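Long-range contacts in glucose-1-phosphate uridylyltransferase (Sphingomonas elodea, PDB 2UX8), which probably catalyses the transfer of a uridylyl group from UTP to alpha-D-glucose 1-phosphate, yielding UDP-glucose and diphosphate: residues D142-Q147 and S211-Y216; P41-P46 and Q272-V277; I181-T186 and T205-L210; V130-F135 and L218-M223. All coordinates share one frame; numbering follows the deposited sequence.

Contact 1. Residues D142-Q147 and S211-Y216; sequences DFMFGQ and SVIGRY. With G1P (1-O-phosphono-alpha-D-glucopyranose), chain K.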
loop_
_atom_site.group_PDB
_atom_site.type_symbol
_atom_site.label_atom_id
_atom_site.label_comp_id
_atom_site.label_asym_id
_atom_site.label_seq_id
_atom_site.Cartn_x
_atom_site.Cartn_y
_atom_site.Cartn_z
ATOM N N ASP C 142 4.172 -10.099 23.575
ATOM C CA ASP C 142 4.649 -10.998 24.613
ATOM C C ASP C 142 5.480 -12.084 23.930
ATOM O O ASP C 142 4.962 -13.101 23.455
ATOM C CB ASP C 142 3.471 -11.593 25.394
ATOM C CG ASP C 142 3.008 -10.679 26.518
ATOM O OD1 ASP C 142 1.844 -10.780 26.952
ATOM O OD2 ASP C 142 3.824 -9.855 26.975
ATOM N N PHE C 143 6.781 -11.820 23.859
ATOM C CA PHE C 143 7.732 -12.721 23.237
ATOM C C PHE C 143 7.984 -13.871 24.221
ATOM O O PHE C 143 8.542 -13.677 25.308
ATOM C CB PHE C 143 9.015 -11.942 22.927
ATOM C CG PHE C 143 10.035 -12.731 22.178
ATOM C CD1 PHE C 143 9.844 -13.051 20.844
ATOM C CD2 PHE C 143 11.160 -13.227 22.833
ATOM C CE1 PHE C 143 10.758 -13.867 20.175
ATOM C CE2 PHE C 143 12.073 -14.042 22.171
ATOM C CZ PHE C 143 11.871 -14.363 20.842
ATOM N N MET C 144 7.536 -15.064 23.847
ATOM C CA MET C 144 7.686 -16.235 24.696
ATOM C C MET C 144 8.841 -17.111 24.225
ATOM O O MET C 144 8.731 -17.844 23.241
ATOM C CB MET C 144 6.380 -17.038 24.715
ATOM C CG MET C 144 5.163 -16.205 25.078
ATOM S SD MET C 144 5.304 -15.417 26.699
ATOM C CE MET C 144 4.409 -16.608 27.712
ATOM N N PHE C 145 9.941 -17.043 24.955
ATOM C CA PHE C 145 11.133 -17.797 24.613
ATOM C C PHE C 145 11.249 -19.123 25.372
ATOM O O PHE C 145 11.325 -19.140 26.602
ATOM C CB PHE C 145 12.362 -16.925 24.892
ATOM C CG PHE C 145 13.600 -17.392 24.206
ATOM C CD1 PHE C 145 13.541 -17.897 22.914
ATOM C CD2 PHE C 145 14.835 -17.279 24.825
ATOM C CE1 PHE C 145 14.689 -18.278 22.253
ATOM C CE2 PHE C 145 15.996 -17.656 24.172
ATOM C CZ PHE C 145 15.923 -18.157 22.882
ATOM N N GLY C 146 11.265 -20.230 24.635
ATOM C CA GLY C 146 11.382 -21.532 25.266
ATOM C C GLY C 146 10.901 -22.660 24.377
ATOM O O GLY C 146 10.281 -22.411 23.346
ATOM N N GLN C 147 11.212 -23.900 24.746
ATOM C CA GLN C 147 10.761 -25.050 23.966
ATOM C C GLN C 147 10.091 -26.012 24.921
ATOM O O GLN C 147 10.646 -26.331 25.961
ATOM C CB GLN C 147 11.913 -25.789 23.283
ATOM C CG GLN C 147 13.241 -25.068 23.200
ATOM C CD GLN C 147 14.195 -25.748 22.221
ATOM O OE1 GLN C 147 14.405 -26.965 22.276
ATOM N NE2 GLN C 147 14.777 -24.961 21.320
ATOM N N SER C 211 -0.622 -12.670 37.199
ATOM C CA SER C 211 -1.296 -11.924 36.154
ATOM C C SER C 211 -1.564 -12.751 34.906
ATOM O O SER C 211 -1.075 -13.871 34.764
ATOM C CB SER C 211 -0.445 -10.714 35.787
ATOM O OG SER C 211 0.884 -11.121 35.499
ATOM N N VAL C 212 -2.345 -12.174 34.001
ATOM C CA VAL C 212 -2.692 -12.824 32.746
ATOM C C VAL C 212 -1.683 -12.389 31.688
ATOM O O VAL C 212 -1.378 -11.208 31.574
ATOM C CB VAL C 212 -4.117 -12.417 32.293
ATOM C CG1 VAL C 212 -4.513 -13.177 31.039
ATOM C CG2 VAL C 212 -5.113 -12.693 33.403
ATOM N N ILE C 213 -1.145 -13.343 30.938
ATOM C CA ILE C 213 -0.185 -13.026 29.890
ATOM C C ILE C 213 -0.876 -13.243 28.547
ATOM O O ILE C 213 -1.827 -14.008 28.460
ATOM C CB ILE C 213 1.086 -13.908 30.001
ATOM C CG1 ILE C 213 1.780 -13.643 31.341
ATOM C CG2 ILE C 213 2.036 -13.616 28.846
ATOM C CD1 ILE C 213 2.036 -12.187 31.632
ATOM N N GLY C 214 -0.393 -12.571 27.509
ATOM C CA GLY C 214 -0.996 -12.657 26.187
ATOM C C GLY C 214 -1.073 -13.967 25.423
ATOM O O GLY C 214 -0.754 -14.022 24.233
ATOM N N ARG C 215 -1.507 -15.024 26.093
ATOM C CA ARG C 215 -1.659 -16.342 25.475
ATOM C C ARG C 215 -2.968 -16.930 26.021
ATOM O O ARG C 215 -3.095 -17.144 27.227
ATOM C CB ARG C 215 -0.459 -17.233 25.831
ATOM C CG ARG C 215 0.461 -17.604 24.657
ATOM C CD ARG C 215 0.830 -16.399 23.814
ATOM N NE ARG C 215 2.045 -16.578 23.029
ATOM C CZ ARG C 215 2.742 -15.552 22.542
ATOM N NH1 ARG C 215 2.320 -14.324 22.768
ATOM N NH2 ARG C 215 3.875 -15.739 21.870
ATOM N N TYR C 216 -3.946 -17.160 25.141
ATOM C CA TYR C 216 -5.243 -17.694 25.556
ATOM C C TYR C 216 -5.762 -18.833 24.683
ATOM O O TYR C 216 -5.421 -18.958 23.502
ATOM C CB TYR C 216 -6.337 -16.616 25.519
ATOM C CG TYR C 216 -6.033 -15.265 26.139
ATOM C CD1 TYR C 216 -5.034 -14.435 25.625
ATOM C CD2 TYR C 216 -6.811 -14.775 27.188
ATOM C CE1 TYR C 216 -4.825 -13.154 26.139
ATOM C CE2 TYR C 216 -6.607 -13.500 27.706
ATOM C CZ TYR C 216 -5.619 -12.698 27.177
ATOM O OH TYR C 216 -5.446 -11.436 27.686
HETATM C C1 G1P K . -4.299 -7.370 28.114
HETATM C C2 G1P K . -5.335 -7.982 29.078
HETATM C C3 G1P K . -4.710 -8.067 30.480
HETATM C C4 G1P K . -3.483 -8.970 30.393
HETATM C C5 G1P K . -2.490 -8.337 29.392
HETATM C C6 G1P K . -1.253 -9.241 29.273
HETATM O O1 G1P K . -3.991 -6.025 28.548
HETATM O O2 G1P K . -6.490 -7.147 29.110
HETATM O O3 G1P K . -5.647 -8.634 31.386
HETATM O O4 G1P K . -2.882 -9.068 31.684
HETATM O O5 G1P K . -3.107 -8.219 28.079
HETATM O O6 G1P K . -0.316 -8.686 28.346
HETATM P P G1P K . -3.053 -5.278 27.453
HETATM O O1P G1P K . -3.711 -5.257 26.123
HETATM O O2P G1P K . -2.764 -3.783 27.950
HETATM O O3P G1P K . -1.638 -6.039 27.328
#
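With CG anti to its carbonyl carbon (chi1 -85°), Asp142 swings its carboxylate to Gly214, while Arg215, bent at chi2 (48°), lays its guanidinium beside Asp142 O and against Met144. Asp142 OD1 accepts a hydrogen bond from Gly214 N at 2.9 Å; the N-H arrives on the anti side of this oxygen, 18° out of the carboxylate plane. The same OD1 receives a weak bond from O6 of the bound glucose 1-phosphate, 3.3 Å away, while OD2 is taken by a salt bridge from Arg261, so both carboxylate oxygens are engaged. A CB on Gly214 would run into OD1. Here the chain makes an inverse gamma turn, closed by Arg215 N bonding to Ile213 O, which turns strand 210-213 into strand 215-218. In this GT-A-type nucleotidyltransferase domain the corner lines the sugar pocket: Val212 O accepts a hydrogen bond from O4 of the sugar at 2.6 Å, Tyr216 OH lies 3.7 Å from its C2, and Glu199 and Gly180 supply further bonds. Behind the corner, Met144 CG rests over one face of the Arg215 guanidinium, 3.5 Å from NH2, and the two side chains run past each other in opposite directions. Asp142 O lies obliquely to that group, 3.0 Å from NH1. The charge is met by Glu54, which forms a salt bridge with NH2. Ile213 closes the apolar side with CG2, which reaches Met144 CE at 4.0 Å and borders Asp142 OD1 at 3.4 Å.

Contact 2. Residues P41-P46 and Q272-V277; sequences PVVDRP and QANLAV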
loop_
_atom_site.group_PDB
_atom_site.type_symbol
_atom_site.label_atom_id
_atom_site.label_comp_id
_atom_site.label_asym_id
_atom_site.label_seq_id
_atom_site.Cartn_x
_atom_site.Cartn_y
_atom_site.Cartn_z
ATOM N N PRO C 41 11.728 -6.587 14.512
ATOM C CA PRO C 41 12.463 -7.855 14.581
ATOM C C PRO C 41 13.141 -8.214 15.881
ATOM O O PRO C 41 13.709 -7.349 16.551
ATOM C CB PRO C 41 13.490 -7.708 13.471
ATOM C CG PRO C 41 13.847 -6.231 13.581
ATOM C CD PRO C 41 12.508 -5.547 13.817
ATOM N N VAL C 42 13.072 -9.490 16.250
ATOM C CA VAL C 42 13.804 -9.883 17.416
ATOM C C VAL C 42 15.205 -10.268 16.974
ATOM O O VAL C 42 16.055 -10.191 17.742
ATOM C CB VAL C 42 13.172 -11.005 18.242
ATOM C CG1 VAL C 42 14.203 -11.559 19.215
ATOM C CG2 VAL C 42 12.025 -10.439 19.063
ATOM N N VAL C 43 15.521 -10.704 15.789
ATOM C CA VAL C 43 16.951 -10.875 15.526
ATOM C C VAL C 43 16.880 -10.801 14.039
ATOM O O VAL C 43 17.472 -9.955 13.389
ATOM C CB VAL C 43 17.513 -12.256 15.954
ATOM C CG1 VAL C 43 18.833 -12.488 15.270
ATOM C CG2 VAL C 43 17.736 -12.307 17.461
ATOM N N ASP C 44 16.076 -11.692 13.505
ATOM C CA ASP C 44 15.890 -11.726 12.085
ATOM C C ASP C 44 14.479 -12.096 11.703
ATOM O O ASP C 44 14.197 -12.328 10.534
ATOM C CB ASP C 44 16.896 -12.666 11.426
ATOM C CG ASP C 44 16.955 -14.007 12.088
ATOM O OD1 ASP C 44 16.298 -14.172 13.117
ATOM O OD2 ASP C 44 17.661 -14.897 11.590
ATOM N N ARG C 45 13.594 -12.164 12.691
ATOM C CA ARG C 45 12.196 -12.454 12.422
ATOM C C ARG C 45 11.338 -11.439 13.155
ATOM O O ARG C 45 11.682 -10.996 14.251
ATOM C CB ARG C 45 11.782 -13.856 12.894
ATOM C CG ARG C 45 12.908 -14.802 13.194
ATOM C CD ARG C 45 12.380 -16.198 13.429
ATOM N NE ARG C 45 12.322 -16.970 12.197
ATOM C CZ ARG C 45 11.330 -17.791 11.888
ATOM N NH1 ARG C 45 10.324 -17.929 12.718
ATOM N NH2 ARG C 45 11.341 -18.487 10.765
ATOM N N PRO C 46 10.208 -11.050 12.554
ATOM C CA PRO C 46 9.313 -10.084 13.192
ATOM C C PRO C 46 8.480 -10.764 14.270
ATOM O O PRO C 46 8.188 -11.957 14.168
ATOM C CB PRO C 46 8.452 -9.604 12.032
ATOM C CG PRO C 46 8.382 -10.816 11.138
ATOM C CD PRO C 46 9.797 -11.315 11.164
ATOM N N GLN C 272 16.308 -6.684 25.491
ATOM C CA GLN C 272 16.695 -7.878 26.216
ATOM C C GLN C 272 16.368 -9.120 25.404
ATOM O O GLN C 272 17.164 -10.049 25.352
ATOM C CB GLN C 272 16.005 -7.912 27.577
ATOM C CG GLN C 272 16.638 -6.976 28.577
ATOM C CD GLN C 272 15.764 -6.739 29.782
ATOM O OE1 GLN C 272 14.991 -7.607 30.177
ATOM N NE2 GLN C 272 15.888 -5.562 30.385
ATOM N N ALA C 273 15.209 -9.133 24.760
ATOM C CA ALA C 273 14.832 -10.284 23.947
ATOM C C ALA C 273 15.844 -10.508 22.827
ATOM O O ALA C 273 16.281 -11.641 22.598
ATOM C CB ALA C 273 13.443 -10.093 23.355
ATOM N N ASN C 274 16.212 -9.428 22.136
ATOM C CA ASN C 274 17.178 -9.486 21.039
ATOM C C ASN C 274 18.497 -10.082 21.504
ATOM O O ASN C 274 19.112 -10.891 20.814
ATOM C CB ASN C 274 17.437 -8.081 20.494
ATOM C CG ASN C 274 16.506 -7.711 19.356
ATOM O OD1 ASN C 274 16.787 -8.017 18.199
ATOM N ND2 ASN C 274 15.387 -7.057 19.679
ATOM N N LEU C 275 18.934 -9.664 22.678
ATOM C CA LEU C 275 20.180 -10.145 23.230
ATOM C C LEU C 275 20.107 -11.636 23.559
ATOM O O LEU C 275 21.012 -12.416 23.228
ATOM C CB LEU C 275 20.512 -9.350 24.486
ATOM C CG LEU C 275 21.722 -9.831 25.266
ATOM C CD1 LEU C 275 22.928 -9.886 24.345
ATOM C CD2 LEU C 275 21.957 -8.898 26.437
ATOM N N ALA C 276 19.020 -12.019 24.221
ATOM C CA ALA C 276 18.804 -13.397 24.617
ATOM C C ALA C 276 18.846 -14.328 23.426
ATOM O O ALA C 276 19.549 -15.330 23.435
ATOM C CB ALA C 276 17.466 -13.531 25.330
ATOM N N VAL C 277 18.081 -13.999 22.397
ATOM C CA VAL C 277 18.033 -14.831 21.203
ATOM C C VAL C 277 19.372 -14.863 20.479
ATOM O O VAL C 277 19.786 -15.903 19.993
ATOM C CB VAL C 277 16.921 -14.342 20.243
ATOM C CG1 VAL C 277 16.871 -15.206 18.986
ATOM C CG2 VAL C 277 15.583 -14.379 20.963
#
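Val277 meets the loop with both of its branches, one for each of two successive valines. With CG1 anti to the backbone N (chi1 180°), that methyl is directed to Val43 CG2 at 3.4 Å, while Val277 CG2 touches Val42 CG1 at 3.6 Å. Val42 and Val277 cross at about a right angle, whereas Val43 comes in at a slant. One helical turn earlier, Ala273 CB reaches the same Val42 CG1 more loosely, at 4.5 Å. The other branch of Val42 turns to Phe143, which also packs on Ala273 and Val277. Asn274 lies alongside the backbone of Val42, its CA 3.6 Å from Val42 O in a CA-H...O contact. Its ND2 is bonded to Phe270 O within its own helix; the modelled position of OD1, close to Val42 O, is doubtful. Val42 N bonds to Arg45 O, closing the loop on itself. Beyond the segments, Val43 packs on Ile271 of a second subunit and Pro41 meets its own counterpart there, so this loop also belongs to a subunit interface. No hydrogen bond is found between 41-46 and 272-277, and their association therefore rests mainly on the fit of buried aliphatic branches.

Contact 3. Residues I181-T186 and T205-L210; sequences IITPGT and TAPSNL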
loop_
_atom_site.group_PDB
_atom_site.type_symbol
_atom_site.label_atom_id
_atom_site.label_comp_id
_atom_site.label_asym_id
_atom_site.label_seq_id
_atom_site.Cartn_x
_atom_site.Cartn_y
_atom_site.Cartn_z
ATOM N N ILE C 181 -5.592 -9.592 36.931
ATOM C CA ILE C 181 -5.103 -10.450 37.999
ATOM C C ILE C 181 -5.998 -11.636 38.304
ATOM O O ILE C 181 -7.222 -11.528 38.290
ATOM C CB ILE C 181 -4.856 -9.624 39.272
ATOM C CG1 ILE C 181 -3.710 -8.644 39.015
ATOM C CG2 ILE C 181 -4.511 -10.535 40.439
ATOM C CD1 ILE C 181 -2.392 -9.322 38.643
ATOM N N ILE C 182 -5.367 -12.769 38.579
ATOM C CA ILE C 182 -6.081 -13.999 38.874
ATOM C C ILE C 182 -6.214 -14.275 40.366
ATOM O O ILE C 182 -5.307 -13.992 41.146
ATOM C CB ILE C 182 -5.356 -15.202 38.255
ATOM C CG1 ILE C 182 -5.237 -15.019 36.741
ATOM C CG2 ILE C 182 -6.082 -16.489 38.614
ATOM C CD1 ILE C 182 -4.347 -16.046 36.060
ATOM N N THR C 183 -7.364 -14.822 40.747
ATOM C CA THR C 183 -7.636 -15.220 42.125
ATOM C C THR C 183 -7.425 -16.732 42.018
ATOM O O THR C 183 -8.290 -17.454 41.527
ATOM C CB THR C 183 -9.090 -14.898 42.508
ATOM O OG1 THR C 183 -9.310 -13.488 42.374
ATOM C CG2 THR C 183 -9.373 -15.313 43.936
ATOM N N PRO C 184 -6.260 -17.224 42.466
ATOM C CA PRO C 184 -5.892 -18.641 42.416
ATOM C C PRO C 184 -6.625 -19.624 43.304
ATOM O O PRO C 184 -7.046 -19.294 44.412
ATOM C CB PRO C 184 -4.409 -18.610 42.738
ATOM C CG PRO C 184 -4.356 -17.564 43.789
ATOM C CD PRO C 184 -5.249 -16.461 43.221
ATOM N N GLY C 185 -6.749 -20.847 42.793
ATOM C CA GLY C 185 -7.389 -21.928 43.511
ATOM C C GLY C 185 -6.364 -23.034 43.641
ATOM O O GLY C 185 -5.202 -22.773 43.945
ATOM N N THR C 186 -6.776 -24.267 43.385
ATOM C CA THR C 186 -5.887 -25.423 43.487
ATOM C C THR C 186 -4.762 -25.431 42.443
ATOM O O THR C 186 -4.996 -25.117 41.280
ATOM C CB THR C 186 -6.690 -26.745 43.315
ATOM O OG1 THR C 186 -7.870 -26.711 44.128
ATOM C CG2 THR C 186 -5.842 -27.942 43.710
ATOM N N THR C 205 -5.616 -3.225 45.987
ATOM C CA THR C 205 -6.689 -4.191 45.871
ATOM C C THR C 205 -6.354 -5.381 44.987
ATOM O O THR C 205 -7.232 -5.960 44.349
ATOM C CB THR C 205 -7.987 -3.555 45.356
ATOM O OG1 THR C 205 -8.939 -4.584 45.072
ATOM C CG2 THR C 205 -7.738 -2.766 44.110
ATOM N N ALA C 206 -5.083 -5.758 44.953
ATOM C CA ALA C 206 -4.670 -6.907 44.162
ATOM C C ALA C 206 -4.967 -8.227 44.884
ATOM O O ALA C 206 -4.359 -8.539 45.908
ATOM C CB ALA C 206 -3.183 -6.821 43.856
ATOM N N PRO C 207 -5.912 -9.019 44.358
ATOM C CA PRO C 207 -6.254 -10.304 44.979
ATOM C C PRO C 207 -5.039 -11.227 45.125
ATOM O O PRO C 207 -5.019 -12.110 45.981
ATOM C CB PRO C 207 -7.291 -10.878 44.019
ATOM C CG PRO C 207 -8.008 -9.654 43.552
ATOM C CD PRO C 207 -6.868 -8.688 43.284
ATOM N N SER C 208 -4.039 -11.025 44.269
ATOM C CA SER C 208 -2.819 -11.832 44.290
ATOM C C SER C 208 -1.770 -11.222 43.377
ATOM O O SER C 208 -1.815 -10.033 43.060
ATOM C CB SER C 208 -3.102 -13.266 43.827
ATOM O OG SER C 208 -3.268 -13.332 42.420
ATOM N N ASN C 209 -0.830 -12.055 42.946
ATOM C CA ASN C 209 0.239 -11.600 42.076
ATOM C C ASN C 209 0.276 -12.243 40.691
ATOM O O ASN C 209 0.927 -11.709 39.792
ATOM C CB ASN C 209 1.597 -11.814 42.755
ATOM C CG ASN C 209 1.876 -10.799 43.845
ATOM O OD1 ASN C 209 1.314 -10.864 44.941
ATOM N ND2 ASN C 209 2.747 -9.844 43.544
ATOM N N LEU C 210 -0.401 -13.375 40.495
ATOM C CA LEU C 210 -0.339 -13.993 39.174
ATOM C C LEU C 210 -1.262 -13.310 38.171
ATOM O O LEU C 210 -2.490 -13.344 38.277
ATOM C CB LEU C 210 -0.593 -15.507 39.230
ATOM C CG LEU C 210 -1.983 -16.109 39.331
ATOM C CD1 LEU C 210 -1.892 -17.586 38.998
ATOM C CD2 LEU C 210 -2.552 -15.891 40.719
#
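Pro207 sets its ring against strand 181-188, with CB 3.7 Å from Thr183 OG1 and CD 4.1 Å from Ile181 CG2; Pro207 and Thr183 cross at about a right angle. Ser208 follows with OG between its backbone N and carbonyl carbon (chi1 76°), a position from which it donates to Ile182 O and also receives a weak bond from Leu210 N. Asn209 turns its CB away from the strand, and its amide ND2 is bonded to Asp173 and to Val171 O. Leu210 makes the broadest contact. Its carbonyl O accepts a hydrogen bond from Ile182 N at 2.9 Å, almost straight on, with a C=O...N angle of 167°. Its CG sits 3.7 Å from Ile182 CB, the two side chains at about a right angle, and CD2 reaches Pro184 CD at 3.7 Å. Cutting Ile182 back to an alanine would probably open a gap beside Leu210 CD1 and towards Val212, Ile166 and Val194. Ile182 N bonding to Leu210 O is followed by a backbone bond between Val212 and Gly180, so the loop enters strand 210-213 at the edge of the glucose 1-phosphate site, to which both Gly180 and Val212 belong.

Contact 4. Residues V130-F135 and L218-M223; sequences VGDEPF and LQPEVM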
loop_
_atom_site.group_PDB
_atom_site.type_symbol
_atom_site.label_atom_id
_atom_site.label_comp_id
_atom_site.label_asym_id
_atom_site.label_seq_id
_atom_site.Cartn_x
_atom_site.Cartn_y
_atom_site.Cartn_z
ATOM N N VAL C 130 -14.504 -17.740 13.436
ATOM C CA VAL C 130 -14.288 -18.778 14.420
ATOM C C VAL C 130 -15.504 -19.690 14.518
ATOM O O VAL C 130 -15.368 -20.910 14.418
ATOM C CB VAL C 130 -13.967 -18.162 15.763
ATOM C CG1 VAL C 130 -13.983 -19.236 16.838
ATOM C CG2 VAL C 130 -12.589 -17.486 15.678
ATOM N N GLY C 131 -16.682 -19.106 14.714
ATOM C CA GLY C 131 -17.903 -19.898 14.743
ATOM C C GLY C 131 -18.187 -20.586 16.052
ATOM O O GLY C 131 -18.136 -19.947 17.101
ATOM N N ASP C 132 -18.536 -21.866 16.003
ATOM C CA ASP C 132 -18.766 -22.599 17.237
ATOM C C ASP C 132 -17.535 -23.472 17.425
ATOM O O ASP C 132 -17.616 -24.694 17.372
ATOM C CB ASP C 132 -19.994 -23.504 17.163
ATOM C CG ASP C 132 -20.619 -23.748 18.533
ATOM O OD1 ASP C 132 -21.135 -24.857 18.756
ATOM O OD2 ASP C 132 -20.610 -22.830 19.385
ATOM N N GLU C 133 -16.389 -22.846 17.642
ATOM C CA GLU C 133 -15.153 -23.591 17.815
ATOM C C GLU C 133 -14.332 -22.933 18.885
ATOM O O GLU C 133 -14.470 -21.743 19.132
ATOM C CB GLU C 133 -14.321 -23.583 16.520
ATOM C CG GLU C 133 -14.950 -24.289 15.332
ATOM C CD GLU C 133 -13.960 -24.584 14.204
ATOM O OE1 GLU C 133 -12.858 -25.106 14.485
ATOM O OE2 GLU C 133 -14.302 -24.320 13.033
ATOM N N PRO C 134 -13.495 -23.710 19.570
ATOM C CA PRO C 134 -12.655 -23.113 20.606
ATOM C C PRO C 134 -11.560 -22.374 19.823
ATOM O O PRO C 134 -11.255 -22.746 18.693
ATOM C CB PRO C 134 -12.145 -24.334 21.370
ATOM C CG PRO C 134 -12.180 -25.422 20.345
ATOM C CD PRO C 134 -13.466 -25.180 19.636
ATOM N N PHE C 135 -10.983 -21.326 20.391
ATOM C CA PHE C 135 -9.962 -20.595 19.657
ATOM C C PHE C 135 -8.845 -20.101 20.558
ATOM O O PHE C 135 -9.023 -19.997 21.767
ATOM C CB PHE C 135 -10.613 -19.418 18.913
ATOM C CG PHE C 135 -11.307 -18.445 19.816
ATOM C CD1 PHE C 135 -10.694 -17.253 20.180
ATOM C CD2 PHE C 135 -12.560 -18.745 20.348
ATOM C CE1 PHE C 135 -11.320 -16.364 21.067
ATOM C CE2 PHE C 135 -13.189 -17.879 21.225
ATOM C CZ PHE C 135 -12.566 -16.680 21.590
ATOM N N LEU C 218 -9.637 -20.161 24.378
ATOM C CA LEU C 218 -10.990 -19.935 24.852
ATOM C C LEU C 218 -12.071 -20.748 24.170
ATOM O O LEU C 218 -11.924 -21.174 23.031
ATOM C CB LEU C 218 -11.316 -18.456 24.707
ATOM C CG LEU C 218 -10.322 -17.606 25.472
ATOM C CD1 LEU C 218 -10.381 -16.204 24.952
ATOM C CD2 LEU C 218 -10.618 -17.672 26.980
ATOM N N GLN C 219 -13.173 -20.945 24.883
ATOM C CA GLN C 219 -14.304 -21.687 24.348
ATOM C C GLN C 219 -15.235 -20.711 23.656
ATOM O O GLN C 219 -15.339 -19.545 24.049
ATOM C CB GLN C 219 -15.038 -22.429 25.470
ATOM C CG GLN C 219 -14.193 -23.520 26.098
ATOM C CD GLN C 219 -13.781 -24.567 25.087
ATOM O OE1 GLN C 219 -12.634 -25.002 25.052
ATOM N NE2 GLN C 219 -14.719 -24.981 24.258
ATOM N N PRO C 220 -15.925 -21.180 22.614
ATOM C CA PRO C 220 -16.856 -20.362 21.835
ATOM C C PRO C 220 -17.879 -19.561 22.639
ATOM O O PRO C 220 -18.383 -18.545 22.156
ATOM C CB PRO C 220 -17.496 -21.376 20.879
ATOM C CG PRO C 220 -17.374 -22.678 21.618
ATOM C CD PRO C 220 -15.982 -22.586 22.181
ATOM N N GLU C 221 -18.176 -19.994 23.863
ATOM C CA GLU C 221 -19.147 -19.269 24.675
ATOM C C GLU C 221 -18.620 -17.875 24.990
ATOM O O GLU C 221 -19.394 -16.953 25.249
ATOM C CB GLU C 221 -19.455 -20.009 25.982
ATOM C CG GLU C 221 -18.855 -21.408 26.130
ATOM C CD GLU C 221 -19.353 -22.416 25.092
ATOM O OE1 GLU C 221 -20.519 -22.300 24.643
ATOM O OE2 GLU C 221 -18.580 -23.341 24.743
ATOM N N VAL C 222 -17.301 -17.715 24.959
ATOM C CA VAL C 222 -16.708 -16.412 25.243
ATOM C C VAL C 222 -17.008 -15.423 24.124
ATOM O O VAL C 222 -17.194 -14.233 24.379
ATOM C CB VAL C 222 -15.186 -16.507 25.438
ATOM C CG1 VAL C 222 -14.642 -15.146 25.869
ATOM C CG2 VAL C 222 -14.859 -17.579 26.478
ATOM N N MET C 223 -17.043 -15.916 22.887
ATOM C CA MET C 223 -17.362 -15.066 21.740
ATOM C C MET C 223 -18.792 -14.577 21.918
ATOM O O MET C 223 -19.072 -13.382 21.822
ATOM C CB MET C 223 -17.260 -15.855 20.431
ATOM C CG MET C 223 -15.908 -15.790 19.759
ATOM S SD MET C 223 -15.565 -14.183 19.027
ATOM C CE MET C 223 -14.945 -13.344 20.343
#
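Gly131, the first residue after helix 127-130, with a positive phi, begins the approach to Pro220, its carbonyl O lying near Pro220 CB. Asp132, exposed to solvent, rests OD2 3.7 Å from Pro220 CB. Glu133 points its CB away from Pro220, and its carboxylate forms salt bridges with Arg15 and Lys16, but its backbone O lies 3.5 Å from Pro220 CD. Pro134 packs against Pro220, with Pro134 CB 4.3 Å from Pro220 CD. At Phe135 the backbones join as an antiparallel hydrogen-bonded pair: Phe135 N donates to Leu218 O at 2.8 Å, and Leu218 N returns a bond to Phe135 O at 2.7 Å. CG of Phe135 lies between its backbone N and carbonyl carbon (chi1 60°), which folds the ring back over the partner segment. Leu218 CB then sits over one ring face in a CH-pi contact, 4.2 Å from the centroid and 25° off the normal. Met223 comes in obliquely, with CG 3.7 Å from Phe135 CE2 and the sulfur SD 5.2 Å from the centroid, a Met-aromatic contact. Pro220 CA meets the edge. A serine in place of Phe135 would probably strip Leu218 and Met223 of their shared aromatic partner and open a gap between sheet and helix. The pair lies where strands 135-138 and 215-218 run antiparallel in the large mixed sheet; helix 221-228 follows in the chain, and Val123 of helix 119-125 packs on both Phe135 and Met223.

Overall arrangement
All four contacts fall within one nucleotidyltransferase domain, and contact 2, which joins residues far apart in the chain, encloses the others in sequence; contact 4 encloses contact 1, and contact 1 encloses contact 3. Contact 1 lies nearest the middle, its centre about 6 Å from that of the chain. Contact 2 lies about 15 Å from it, centre to centre, and touches it through Phe143 and Phe145. Contact 3, about 18 Å away, touches it where Ile181 and Ile182 pack on Ser211 and Val212. Contact 4, about 20 Å away, shares strand 215-218 with it. Contacts 2 and 4 lie on opposite sides of the chain's centre, about 32 Å apart centre to centre, with the sugar-lining corner of contact 1 between them.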